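Local coordinates for membrane-associated protein VP24 (PDB 4OR8), which may act as a minor matrix protein that helps assemble the viral nucleocapsid and supports virion budding, at residues Ala107-Leu112 with Glu143-Ile148; Thr86-Leu89 with Phe94-Pro97; Asn176-Leu181 with Met209-Glu214. One frame throughout, in Å; residues are numbered along the deposited sequence. Where two conformers were deposited one is given.

Contact 1. Residues Ala107-Leu112 with Glu143-Ile148; sequences ALRILL and EVTSAI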
ATOM      1  N   ALA B 107      -9.449   4.627 -11.882  1.00 17.24           N
ATOM      2  CA  ALA B 107      -9.744   3.379 -11.194  1.00 18.51           C
ATOM      3  C   ALA B 107     -10.374   3.666  -9.839  1.00 20.64           C
ATOM      4  O   ALA B 107     -11.229   2.915  -9.370  1.00 23.19           O
ATOM      5  CB  ALA B 107      -8.482   2.546 -11.035  1.00 14.43           C
ATOM      6  N   LEU B 108      -9.944   4.754  -9.207  1.00 18.05           N
ATOM      7  CA  LEU B 108     -10.536   5.182  -7.950  1.00 15.33           C
ATOM      8  C   LEU B 108     -11.971   5.609  -8.190  1.00 19.62           C
ATOM      9  O   LEU B 108     -12.860   5.321  -7.389  1.00 21.02           O
ATOM     10  CB  LEU B 108      -9.753   6.346  -7.342  1.00 12.80           C
ATOM     11  CG  LEU B 108     -10.377   6.932  -6.072  1.00 14.65           C
ATOM     12  CD1 LEU B 108     -10.311   5.933  -4.934  1.00 17.90           C
ATOM     13  CD2 LEU B 108      -9.715   8.234  -5.677  1.00 17.84           C
ATOM     14  N   ARG B 109     -12.184   6.302  -9.304  1.00 18.56           N
ATOM     15  CA  ARG B 109     -13.510   6.777  -9.676  1.00 21.60           C
ATOM     16  C   ARG B 109     -14.457   5.597  -9.821  1.00 17.91           C
ATOM     17  O   ARG B 109     -15.586   5.632  -9.336  1.00 16.98           O
ATOM     18  CB  ARG B 109     -13.432   7.561 -10.985  1.00 21.09           C
ATOM     19  CG  ARG B 109     -14.700   8.299 -11.368  1.00 22.56           C
ATOM     20  CD  ARG B 109     -14.532   8.957 -12.733  1.00 30.52           C
ATOM     21  NE  ARG B 109     -15.788   9.472 -13.273  1.00 29.19           N
ATOM     22  CZ  ARG B 109     -16.115  10.757 -13.312  1.00 31.31           C
ATOM     23  NH1 ARG B 109     -15.277  11.675 -12.847  1.00 32.63           N
ATOM     24  NH2 ARG B 109     -17.281  11.127 -13.822  1.00 35.53           N
ATOM     25  N   ILE B 110     -13.977   4.550 -10.482  1.00 20.70           N
ATOM     26  CA  ILE B 110     -14.731   3.315 -10.651  1.00 18.40           C
ATOM     27  C   ILE B 110     -15.038   2.681  -9.300  1.00 16.49           C
ATOM     28  O   ILE B 110     -16.152   2.221  -9.053  1.00 18.83           O
ATOM     29  CB  ILE B 110     -13.950   2.314 -11.527  1.00 19.35           C
ATOM     30  CG1 ILE B 110     -13.890   2.814 -12.972  1.00 21.37           C
ATOM     31  CG2 ILE B 110     -14.581   0.934 -11.474  1.00 18.94           C
ATOM     32  CD1 ILE B 110     -13.132   1.898 -13.903  1.00 21.38           C
ATOM     33  N   LEU B 111     -14.040   2.676  -8.425  1.00 19.35           N
ATOM     34  CA  LEU B 111     -14.173   2.085  -7.102  1.00 17.20           C
ATOM     35  C   LEU B 111     -15.237   2.831  -6.300  1.00 17.94           C
ATOM     36  O   LEU B 111     -16.048   2.222  -5.602  1.00 19.65           O
ATOM     37  CB  LEU B 111     -12.820   2.109  -6.387  1.00 20.07           C
ATOM     38  CG  LEU B 111     -12.586   1.175  -5.200  1.00 23.42           C
ATOM     39  CD1 LEU B 111     -11.097   0.937  -5.020  1.00 17.88           C
ATOM     40  CD2 LEU B 111     -13.181   1.757  -3.931  1.00 28.39           C
ATOM     41  N   LEU B 112     -15.239   4.154  -6.416  1.00 16.63           N
ATOM     42  CA  LEU B 112     -16.229   4.974  -5.730  0.58 16.62           C
ATOM     43  C   LEU B 112     -17.637   4.696  -6.242  1.00 19.55           C
ATOM     44  O   LEU B 112     -18.595   4.688  -5.469  1.00 22.95           O
ATOM     45  CB  LEU B 112     -15.893   6.460  -5.864  0.58 15.16           C
ATOM     46  CG  LEU B 112     -14.901   6.990  -4.830  0.58 14.84           C
ATOM     47  CD1 LEU B 112     -14.585   8.450  -5.081  0.58 20.61           C
ATOM     48  CD2 LEU B 112     -15.467   6.806  -3.437  0.58 18.46           C
ATOM     49  N   GLU B 143     -18.787   7.784 -16.788  1.00 41.07           N
ATOM     50  CA  GLU B 143     -18.255   9.045 -17.295  1.00 39.40           C
ATOM     51  C   GLU B 143     -16.912   9.406 -16.673  1.00 40.98           C
ATOM     52  O   GLU B 143     -16.477   8.794 -15.695  1.00 35.19           O
ATOM     53  CB  GLU B 143     -19.253  10.178 -17.055  1.00 44.06           C
ATOM     54  CG  GLU B 143     -20.671   9.858 -17.498  1.00 49.62           C
ATOM     55  CD  GLU B 143     -21.659  10.937 -17.102  1.00 69.22           C
ATOM     56  OE1 GLU B 143     -21.403  12.122 -17.409  1.00 67.06           O
ATOM     57  OE2 GLU B 143     -22.687  10.599 -16.477  1.00 78.11           O
ATOM     58  N   VAL B 144     -16.259  10.408 -17.254  1.00 40.43           N
ATOM     59  CA  VAL B 144     -14.992  10.907 -16.739  1.00 41.19           C
ATOM     60  C   VAL B 144     -15.075  12.416 -16.550  1.00 43.66           C
ATOM     61  O   VAL B 144     -14.081  13.073 -16.242  1.00 47.38           O
ATOM     62  CB  VAL B 144     -13.822  10.574 -17.682  1.00 44.82           C
ATOM     63  CG1 VAL B 144     -13.649   9.065 -17.801  1.00 31.66           C
ATOM     64  CG2 VAL B 144     -14.045  11.206 -19.053  1.00 35.38           C
ATOM     65  N   THR B 145     -16.274  12.954 -16.742  1.00 37.85           N
ATOM     66  CA  THR B 145     -16.514  14.382 -16.586  1.00 38.01           C
ATOM     67  C   THR B 145     -16.374  14.799 -15.127  1.00 41.12           C
ATOM     68  O   THR B 145     -16.617  14.005 -14.218  1.00 44.36           O
ATOM     69  CB  THR B 145     -17.910  14.763 -17.091  1.00 44.82           C
ATOM     70  OG1 THR B 145     -18.901  14.065 -16.326  1.00 43.87           O
ATOM     71  CG2 THR B 145     -18.057  14.388 -18.559  1.00 40.42           C
ATOM     72  N   SER B 146     -15.986  16.052 -14.911  1.00 39.79           N
ATOM     73  CA  SER B 146     -15.704  16.545 -13.567  1.00 36.00           C
ATOM     74  C   SER B 146     -16.963  16.919 -12.790  1.00 36.70           C
ATOM     75  O   SER B 146     -16.915  17.107 -11.573  1.00 38.86           O
ATOM     76  CB  SER B 146     -14.752  17.743 -13.630  1.00 42.11           C
ATOM     77  OG  SER B 146     -15.298  18.786 -14.418  1.00 53.19           O
ATOM     78  N   ALA B 147     -18.089  17.031 -13.487  1.00 38.63           N
ATOM     79  CA  ALA B 147     -19.333  17.417 -12.830  1.00 36.51           C
ATOM     80  C   ALA B 147     -20.561  16.690 -13.368  1.00 33.59           C
ATOM     81  O   ALA B 147     -20.645  16.363 -14.552  1.00 24.52           O
ATOM     82  CB  ALA B 147     -19.535  18.923 -12.913  1.00 24.65           C
ATOM     83  N   ILE B 148     -21.505  16.435 -12.470  1.00 33.05           N
ATOM     84  CA  ILE B 148     -22.823  15.940 -12.837  1.00 30.75           C
ATOM     85  C   ILE B 148     -23.842  16.986 -12.394  1.00 33.50           C
ATOM     86  O   ILE B 148     -23.770  17.504 -11.280  1.00 40.46           O
ATOM     87  CB  ILE B 148     -23.120  14.571 -12.180  1.00 24.73           C
ATOM     88  CG1 ILE B 148     -24.547  14.112 -12.492  1.00 26.04           C
ATOM     89  CG2 ILE B 148     -22.905  14.633 -10.682  1.00 28.26           C
ATOM     90  CD1 ILE B 148     -24.768  13.751 -13.937  1.00 31.20           C
TER
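The carbonyl oxygen of T145 is gripped by both terminal nitrogens of one arginine: R109 NH1 and R109 NH2 each lie 3.0 Å from T145 O. The approach is end-on, with the acceptor tilted slightly out of the guanidinium plane, and neither bond is straight. The two donors use the oxygen differently. NH2 comes in the carbonyl plane, on a lone pair, whereas NH1 stands above that plane by 41°. R109 reaches this point from the middle of helix 104-115. With CG anti to the backbone N (chi1 -171°) and the chain extended as far as NE, the side chain projects straight out of the helix, into the bend where the chain has just left helix 127-142. There the backbone of V144 passes over one face of the guanidinium, its CA 3.6 Å above the plane and over its centre, while V144 CB is directed away from the helix. Across these two segments the guanidinium thus meets mostly main chain. W139, in the last turn of helix 127-142, adds to the surroundings: its carbonyl oxygen accepts a hydrogen bond from R109 NH2, its ring makes a cation-pi contact with the arginine, as W43 also does, and its NE1 is hydrogen-bonded to T145 OG1. The carboxylate of E143 keeps its distance, OE1 standing 5.6 Å from R109 NH2, so opposite charges are near without forming a salt bridge. The example illustrates how a buried arginine can be accommodated by carbonyl oxygens and aromatic rings, with a nearby carboxylate not in contact. The positive charge probably also benefits from lying at the C-terminal end of helix 127-142, where the helix dipole would be expected to favour a cation.

Contact 2. Residues Thr86-Leu89 with Phe94-Pro97; sequences TRNL and FKNP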
ATOM      1  N   THR B  86       2.333 -13.978 -12.048  1.00 31.31           N
ATOM      2  CA  THR B  86       1.384 -12.872 -11.998  1.00 22.39           C
ATOM      3  C   THR B  86       0.632 -12.742 -13.318  1.00 23.90           C
ATOM      4  O   THR B  86      -0.593 -12.597 -13.334  1.00 29.16           O
ATOM      5  CB  THR B  86       2.092 -11.540 -11.677  1.00 23.87           C
ATOM      6  OG1 THR B  86       2.775 -11.648 -10.421  1.00 37.96           O
ATOM      7  CG2 THR B  86       1.088 -10.407 -11.603  1.00 19.66           C
ATOM      8  N   ARG B  87       1.368 -12.805 -14.422  1.00 18.96           N
ATOM      9  CA  ARG B  87       0.765 -12.735 -15.747  1.00 25.07           C
ATOM     10  C   ARG B  87      -0.205 -13.893 -15.983  1.00 26.62           C
ATOM     11  O   ARG B  87      -1.253 -13.720 -16.609  1.00 26.93           O
ATOM     12  CB  ARG B  87       1.845 -12.715 -16.832  1.00 28.45           C
ATOM     13  CG  ARG B  87       2.838 -11.570 -16.701  1.00 21.30           C
ATOM     14  CD  ARG B  87       3.732 -11.459 -17.930  1.00 23.06           C
ATOM     15  NE  ARG B  87       2.988 -11.061 -19.123  1.00 20.13           N
ATOM     16  CZ  ARG B  87       2.818 -11.830 -20.195  1.00 27.95           C
ATOM     17  NH1 ARG B  87       3.347 -13.045 -20.235  1.00 26.49           N
ATOM     18  NH2 ARG B  87       2.125 -11.381 -21.232  1.00 26.36           N
ATOM     19  N   ASN B  88       0.141 -15.072 -15.473  1.00 21.62           N
ATOM     20  CA  ASN B  88      -0.727 -16.235 -15.608  1.00 25.67           C
ATOM     21  C   ASN B  88      -1.998 -16.107 -14.775  1.00 23.73           C
ATOM     22  O   ASN B  88      -3.088 -16.447 -15.229  1.00 23.40           O
ATOM     23  CB  ASN B  88       0.017 -17.518 -15.236  1.00 28.06           C
ATOM     24  CG  ASN B  88       1.199 -17.789 -16.144  1.00 38.68           C
ATOM     25  OD1 ASN B  88       2.229 -18.304 -15.706  1.00 38.71           O
ATOM     26  ND2 ASN B  88       1.061 -17.435 -17.416  1.00 38.15           N
ATOM     27  N   LEU B  89      -1.852 -15.613 -13.553  1.00 23.56           N
ATOM     28  CA  LEU B  89      -2.996 -15.428 -12.671  1.00 23.13           C
ATOM     29  C   LEU B  89      -4.010 -14.465 -13.285  1.00 27.41           C
ATOM     30  O   LEU B  89      -5.215 -14.707 -13.235  1.00 21.60           O
ATOM     31  CB  LEU B  89      -2.537 -14.921 -11.307  1.00 20.26           C
ATOM     32  CG  LEU B  89      -3.620 -14.765 -10.244  1.00 30.54           C
ATOM     33  CD1 LEU B  89      -4.305 -16.097  -9.969  1.00 26.02           C
ATOM     34  CD2 LEU B  89      -3.014 -14.191  -8.974  1.00 28.49           C
ATOM     35  N   PHE B  94      -3.071  -9.345 -18.491  1.00 20.90           N
ATOM     36  CA  PHE B  94      -1.680  -9.198 -18.915  1.00 23.37           C
ATOM     37  C   PHE B  94      -1.323  -9.974 -20.180  1.00 25.59           C
ATOM     38  O   PHE B  94      -0.483  -9.538 -20.966  1.00 28.09           O
ATOM     39  CB  PHE B  94      -0.732  -9.590 -17.782  1.00 23.83           C
ATOM     40  CG  PHE B  94      -0.877  -8.743 -16.556  1.00 28.76           C
ATOM     41  CD1 PHE B  94      -0.630  -7.382 -16.608  1.00 23.89           C
ATOM     42  CD2 PHE B  94      -1.256  -9.307 -15.349  1.00 20.53           C
ATOM     43  CE1 PHE B  94      -0.762  -6.596 -15.483  1.00 13.54           C
ATOM     44  CE2 PHE B  94      -1.388  -8.527 -14.220  1.00 20.57           C
ATOM     45  CZ  PHE B  94      -1.140  -7.167 -14.288  1.00 17.05           C
ATOM     46  N   LYS B  95      -1.948 -11.129 -20.366  1.00 25.53           N
ATOM     47  CA  LYS B  95      -1.690 -11.940 -21.549  1.00 28.34           C
ATOM     48  C   LYS B  95      -2.795 -11.749 -22.591  1.00 33.78           C
ATOM     49  O   LYS B  95      -3.068 -12.631 -23.405  1.00 35.26           O
ATOM     50  CB  LYS B  95      -1.524 -13.408 -21.161  1.00 28.97           C
ATOM     51  CG  LYS B  95      -0.407 -13.624 -20.155  1.00 26.32           C
ATOM     52  CD  LYS B  95      -0.361 -15.052 -19.655  1.00 28.93           C
ATOM     53  CE  LYS B  95       0.032 -16.004 -20.758  1.00 21.27           C
ATOM     54  NZ  LYS B  95       0.294 -17.360 -20.219  1.00 33.06           N
ATOM     55  N   ASN B  96      -3.426 -10.581 -22.539  1.00 27.04           N
ATOM     56  CA  ASN B  96      -4.380 -10.153 -23.549  1.00 23.60           C
ATOM     57  C   ASN B  96      -4.030  -8.739 -23.983  1.00 27.16           C
ATOM     58  O   ASN B  96      -4.242  -7.791 -23.231  1.00 36.08           O
ATOM     59  CB  ASN B  96      -5.804 -10.196 -22.998  1.00 33.97           C
ATOM     60  CG  ASN B  96      -6.811  -9.546 -23.931  1.00 39.36           C
ATOM     61  OD1 ASN B  96      -6.620  -9.512 -25.148  1.00 42.53           O
ATOM     62  ND2 ASN B  96      -7.889  -9.017 -23.362  1.00 34.38           N
ATOM     63  N   PRO B  97      -3.482  -8.595 -25.197  1.00 35.65           N
ATOM     64  CA  PRO B  97      -3.001  -7.297 -25.687  1.00 32.54           C
ATOM     65  C   PRO B  97      -4.120  -6.273 -25.857  1.00 33.88           C
ATOM     66  O   PRO B  97      -3.852  -5.072 -25.844  1.00 36.48           O
ATOM     67  CB  PRO B  97      -2.390  -7.643 -27.051  1.00 32.73           C
ATOM     68  CG  PRO B  97      -2.098  -9.108 -26.985  1.00 27.13           C
ATOM     69  CD  PRO B  97      -3.193  -9.684 -26.145  1.00 28.91           C
TER
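R87 and K95 set the geometry here, their side chains crossing at about a right angle. The aliphatic part of K95 lies across one face of the R87 guanidinium, with K95 CG 3.4 Å above the plane and offset toward the rim. Turning at chi3 (67°), the arginine carries its flat group back over the lysine chain. The same bend leaves R87 NH2 3.2 Å from F94 O, a hydrogen bond in which the donor sits well above the carbonyl plane, 55° out of it. Farther along the lysine, K95 CD rests 3.4 Å from R87 O, so the lysine chain meets both the backbone oxygen and the guanidinium of R87. The like-charged ends are 5.3 Å apart (R87 NH1 to K95 NZ), the contact between the two chains being made by the lysine methylenes. The F94 ring approaches the helix obliquely: F94 CD2 lies 3.9 Å from T86 O, and F94 CE2 meets the methyl T86 CG2. At its hydroxyl, T86 OG1 is hydrogen-bonded to Q253 of the second subunit. L74, shortly beyond helix 68-73, joins the contact by accepting a hydrogen bond from R87 NE and packing on F94. The arrangement folds the end of helix 91-94 back against helix 84-89, just before the chain enters strand 100-101.

Contact 3. Residues Asn176-Leu181 with Met209-Glu214; sequences NKMFTL and MGFLVE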
ATOM      1  N   ASN B 176     -13.329   0.428   4.374  1.00 19.75           N
ATOM      2  CA  ASN B 176     -12.911  -0.378   5.510  1.00 19.38           C
ATOM      3  C   ASN B 176     -13.122  -1.874   5.299  1.00 20.61           C
ATOM      4  O   ASN B 176     -12.297  -2.688   5.718  1.00 19.87           O
ATOM      5  CB  ASN B 176     -13.634   0.077   6.778  1.00 27.67           C
ATOM      6  CG  ASN B 176     -13.283  -0.771   7.979  1.00 30.86           C
ATOM      7  OD1 ASN B 176     -12.271  -0.539   8.640  1.00 40.66           O
ATOM      8  ND2 ASN B 176     -14.116  -1.767   8.269  1.00 26.42           N
ATOM      9  N   LYS B 177     -14.227  -2.242   4.660  1.00 14.11           N
ATOM     10  CA  LYS B 177     -14.503  -3.652   4.430  1.00 21.39           C
ATOM     11  C   LYS B 177     -13.645  -4.206   3.292  1.00 22.98           C
ATOM     12  O   LYS B 177     -13.430  -5.414   3.197  1.00 29.43           O
ATOM     13  CB  LYS B 177     -15.998  -3.906   4.198  1.00 18.93           C
ATOM     14  CG  LYS B 177     -16.559  -3.309   2.930  1.00 31.53           C
ATOM     15  CD  LYS B 177     -18.050  -3.029   3.070  1.00 47.06           C
ATOM     16  CE  LYS B 177     -18.810  -4.237   3.594  1.00 48.35           C
ATOM     17  NZ  LYS B 177     -20.272  -3.961   3.712  1.00 51.48           N
ATOM     18  N   MET B 178     -13.140  -3.317   2.443  1.00 18.42           N
ATOM     19  CA  MET B 178     -12.199  -3.709   1.398  1.00 14.46           C
ATOM     20  C   MET B 178     -10.887  -4.192   2.006  1.00 19.63           C
ATOM     21  O   MET B 178     -10.190  -5.026   1.426  1.00 19.11           O
ATOM     22  CB  MET B 178     -11.918  -2.540   0.462  1.00 18.02           C
ATOM     23  CG  MET B 178     -13.049  -2.197  -0.480  1.00 21.72           C
ATOM     24  SD  MET B 178     -12.534  -0.891  -1.611  1.00 32.59           S
ATOM     25  CE  MET B 178     -11.057  -1.626  -2.299  1.00 27.74           C
ATOM     26  N   PHE B 179     -10.552  -3.659   3.174  1.00 15.92           N
ATOM     27  CA  PHE B 179      -9.346  -4.072   3.879  1.00 17.65           C
ATOM     28  C   PHE B 179      -9.538  -5.379   4.644  1.00 21.53           C
ATOM     29  O   PHE B 179      -8.600  -5.895   5.252  1.00 19.65           O
ATOM     30  CB  PHE B 179      -8.856  -2.965   4.810  1.00 12.44           C
ATOM     31  CG  PHE B 179      -8.150  -1.856   4.093  1.00 22.25           C
ATOM     32  CD1 PHE B 179      -6.816  -1.984   3.748  1.00 18.15           C
ATOM     33  CD2 PHE B 179      -8.819  -0.695   3.749  1.00 17.86           C
ATOM     34  CE1 PHE B 179      -6.160  -0.971   3.080  1.00 22.26           C
ATOM     35  CE2 PHE B 179      -8.167   0.322   3.080  1.00 21.08           C
ATOM     36  CZ  PHE B 179      -6.834   0.184   2.745  1.00 19.76           C
ATOM     37  N   THR B 180     -10.752  -5.915   4.613  1.00 17.67           N
ATOM     38  CA  THR B 180     -10.978  -7.238   5.171  1.00 17.32           C
ATOM     39  C   THR B 180     -10.575  -8.295   4.146  1.00 17.44           C
ATOM     40  O   THR B 180     -10.381  -9.459   4.489  1.00 22.93           O
ATOM     41  CB  THR B 180     -12.438  -7.449   5.623  1.00 18.54           C
ATOM     42  OG1 THR B 180     -13.295  -7.543   4.479  1.00 16.19           O
ATOM     43  CG2 THR B 180     -12.893  -6.299   6.510  1.00 17.12           C
ATOM     44  N   LEU B 181     -10.440  -7.877   2.889  1.00 19.70           N
ATOM     45  CA  LEU B 181      -9.983  -8.769   1.828  1.00 14.79           C
ATOM     46  C   LEU B 181      -8.532  -9.175   2.038  1.00 16.78           C
ATOM     47  O   LEU B 181      -7.698  -8.360   2.427  1.00 20.83           O
ATOM     48  CB  LEU B 181     -10.113  -8.102   0.457  1.00 13.24           C
ATOM     49  CG  LEU B 181     -11.497  -7.900  -0.158  1.00 24.10           C
ATOM     50  CD1 LEU B 181     -11.373  -7.150  -1.480  1.00  9.88           C
ATOM     51  CD2 LEU B 181     -12.195  -9.232  -0.359  1.00 14.79           C
ATOM     52  N   MET B 209       0.398  -4.428  -3.728  1.00 24.22           N
ATOM     53  CA  MET B 209       0.589  -3.006  -4.001  1.00 28.40           C
ATOM     54  C   MET B 209      -0.656  -2.184  -3.701  1.00 23.52           C
ATOM     55  O   MET B 209      -0.589  -0.965  -3.551  1.00 31.86           O
ATOM     56  CB  MET B 209       1.019  -2.795  -5.453  1.00 20.23           C
ATOM     57  CG  MET B 209       2.383  -3.374  -5.767  1.00 27.89           C
ATOM     58  SD  MET B 209       2.963  -2.934  -7.412  1.00 46.06           S
ATOM     59  CE  MET B 209       2.830  -1.149  -7.353  1.00 50.52           C
ATOM     60  N   GLY B 210      -1.792  -2.859  -3.610  1.00 22.10           N
ATOM     61  CA  GLY B 210      -3.048  -2.183  -3.364  1.00 21.06           C
ATOM     62  C   GLY B 210      -4.205  -2.955  -3.956  1.00 15.37           C
ATOM     63  O   GLY B 210      -4.272  -4.174  -3.839  1.00 25.50           O
ATOM     64  N   PHE B 211      -5.115  -2.245  -4.606  1.00 15.80           N
ATOM     65  CA  PHE B 211      -6.309  -2.874  -5.143  1.00 14.10           C
ATOM     66  C   PHE B 211      -6.361  -2.784  -6.657  1.00 12.84           C
ATOM     67  O   PHE B 211      -6.377  -1.697  -7.226  1.00 19.05           O
ATOM     68  CB  PHE B 211      -7.559  -2.255  -4.521  1.00 14.41           C
ATOM     69  CG  PHE B 211      -7.628  -2.413  -3.031  1.00 11.97           C
ATOM     70  CD1 PHE B 211      -8.149  -3.566  -2.470  1.00 12.71           C
ATOM     71  CD2 PHE B 211      -7.159  -1.417  -2.193  1.00 10.79           C
ATOM     72  CE1 PHE B 211      -8.211  -3.720  -1.099  1.00 14.58           C
ATOM     73  CE2 PHE B 211      -7.217  -1.563  -0.820  1.00 16.81           C
ATOM     74  CZ  PHE B 211      -7.745  -2.718  -0.272  1.00 19.24           C
ATOM     75  N   LEU B 212      -6.374  -3.941  -7.303  1.00 14.64           N
ATOM     76  CA  LEU B 212      -6.485  -4.006  -8.750  1.00 18.88           C
ATOM     77  C   LEU B 212      -7.953  -3.879  -9.130  1.00 14.12           C
ATOM     78  O   LEU B 212      -8.765  -4.729  -8.778  1.00 15.84           O
ATOM     79  CB  LEU B 212      -5.914  -5.327  -9.265  1.00 19.16           C
ATOM     80  CG  LEU B 212      -5.393  -5.368 -10.703  1.00 25.16           C
ATOM     81  CD1 LEU B 212      -4.307  -4.324 -10.920  1.00 14.71           C
ATOM     82  CD2 LEU B 212      -4.872  -6.757 -11.029  1.00 20.85           C
ATOM     83  N   VAL B 213      -8.292  -2.803  -9.833  1.00 17.28           N
ATOM     84  CA  VAL B 213      -9.669  -2.566 -10.245  1.00 16.68           C
ATOM     85  C   VAL B 213      -9.850  -2.918 -11.715  1.00 24.39           C
ATOM     86  O   VAL B 213      -9.255  -2.294 -12.592  1.00 25.74           O
ATOM     87  CB  VAL B 213     -10.089  -1.107 -10.011  1.00 14.81           C
ATOM     88  CG1 VAL B 213     -11.489  -0.867 -10.548  1.00 14.49           C
ATOM     89  CG2 VAL B 213     -10.012  -0.764  -8.529  1.00 15.13           C
ATOM     90  N   GLU B 214     -10.682  -3.920 -11.973  1.00 18.34           N
ATOM     91  CA  GLU B 214     -10.861  -4.457 -13.317  1.00 27.54           C
ATOM     92  C   GLU B 214     -12.310  -4.342 -13.785  1.00 25.29           C
ATOM     93  O   GLU B 214     -13.236  -4.688 -13.053  1.00 28.80           O
ATOM     94  CB  GLU B 214     -10.421  -5.920 -13.335  1.00 27.18           C
ATOM     95  CG  GLU B 214     -10.964  -6.724 -14.492  1.00 38.70           C
ATOM     96  CD  GLU B 214     -10.680  -8.207 -14.345  1.00 46.62           C
ATOM     97  OE1 GLU B 214     -10.084  -8.601 -13.319  1.00 37.43           O
ATOM     98  OE2 GLU B 214     -11.054  -8.976 -15.256  1.00 47.10           O
TER
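F211 projects from strand 210-221 toward M178 and F179, near the end of helix 161-178. Its CB already touches the end of the methionine, 4.2 Å from M178 CE. At the root of the ring, F211 CG lies 3.6 Å from that same methyl, which sits over the ring centre in a CH-pi contact only 14° off the normal. The methionine chain bends at chi3 (55°), and this turn lays CE on the face while SD stands farther above it, 5.1 Å from the F211 ring centroid, as a more distant Met-aromatic contact. Along one side of the ring, F211 CE1 meets backbone, approaching M178 O at 3.5 Å; this oxygen also accepts the L181 N bond of the type I beta turn M178-L181. Along the other side, F211 CE2 meets F179 CZ at 4.0 Å. Finally the tip, CZ, stands above the centre of the F179 ring. F211 thus presents its edge to the F179 face in a T-shaped stack, with planes at 86° and centroids 5.4 Å apart. L243 of helix 240-244 and I204 of the neighbouring strand extend the apolar surroundings. Across the two segments, the helix end is joined to the sheet by dispersion and weak aromatic electrostatics, with the ring using its face for the methyl and its edge for its aromatic partner.

Overall arrangement
Read from the N terminus, the three contacts come in series, none nesting within or crossing another. Contact 2 closes the shortest loop, a tight return from helix 84-89 through helix 91-94. Contact 1 follows, bringing helix 104-115 together with the exit from helix 127-142 after a largely helical excursion. Contact 3 spans the passage from helix 161-178 through strands 192-196 and 201-206 to strand 210-221, joining the helical part to the mixed sheet. Contacts 1 and 3 touch, L111 packing on M178 and I110 on V213, so helix 104-115 links them. Contact 2 touches neither, though its nearest atoms come within about 5 Å of contact 3; like contact 3 it reaches the second subunit.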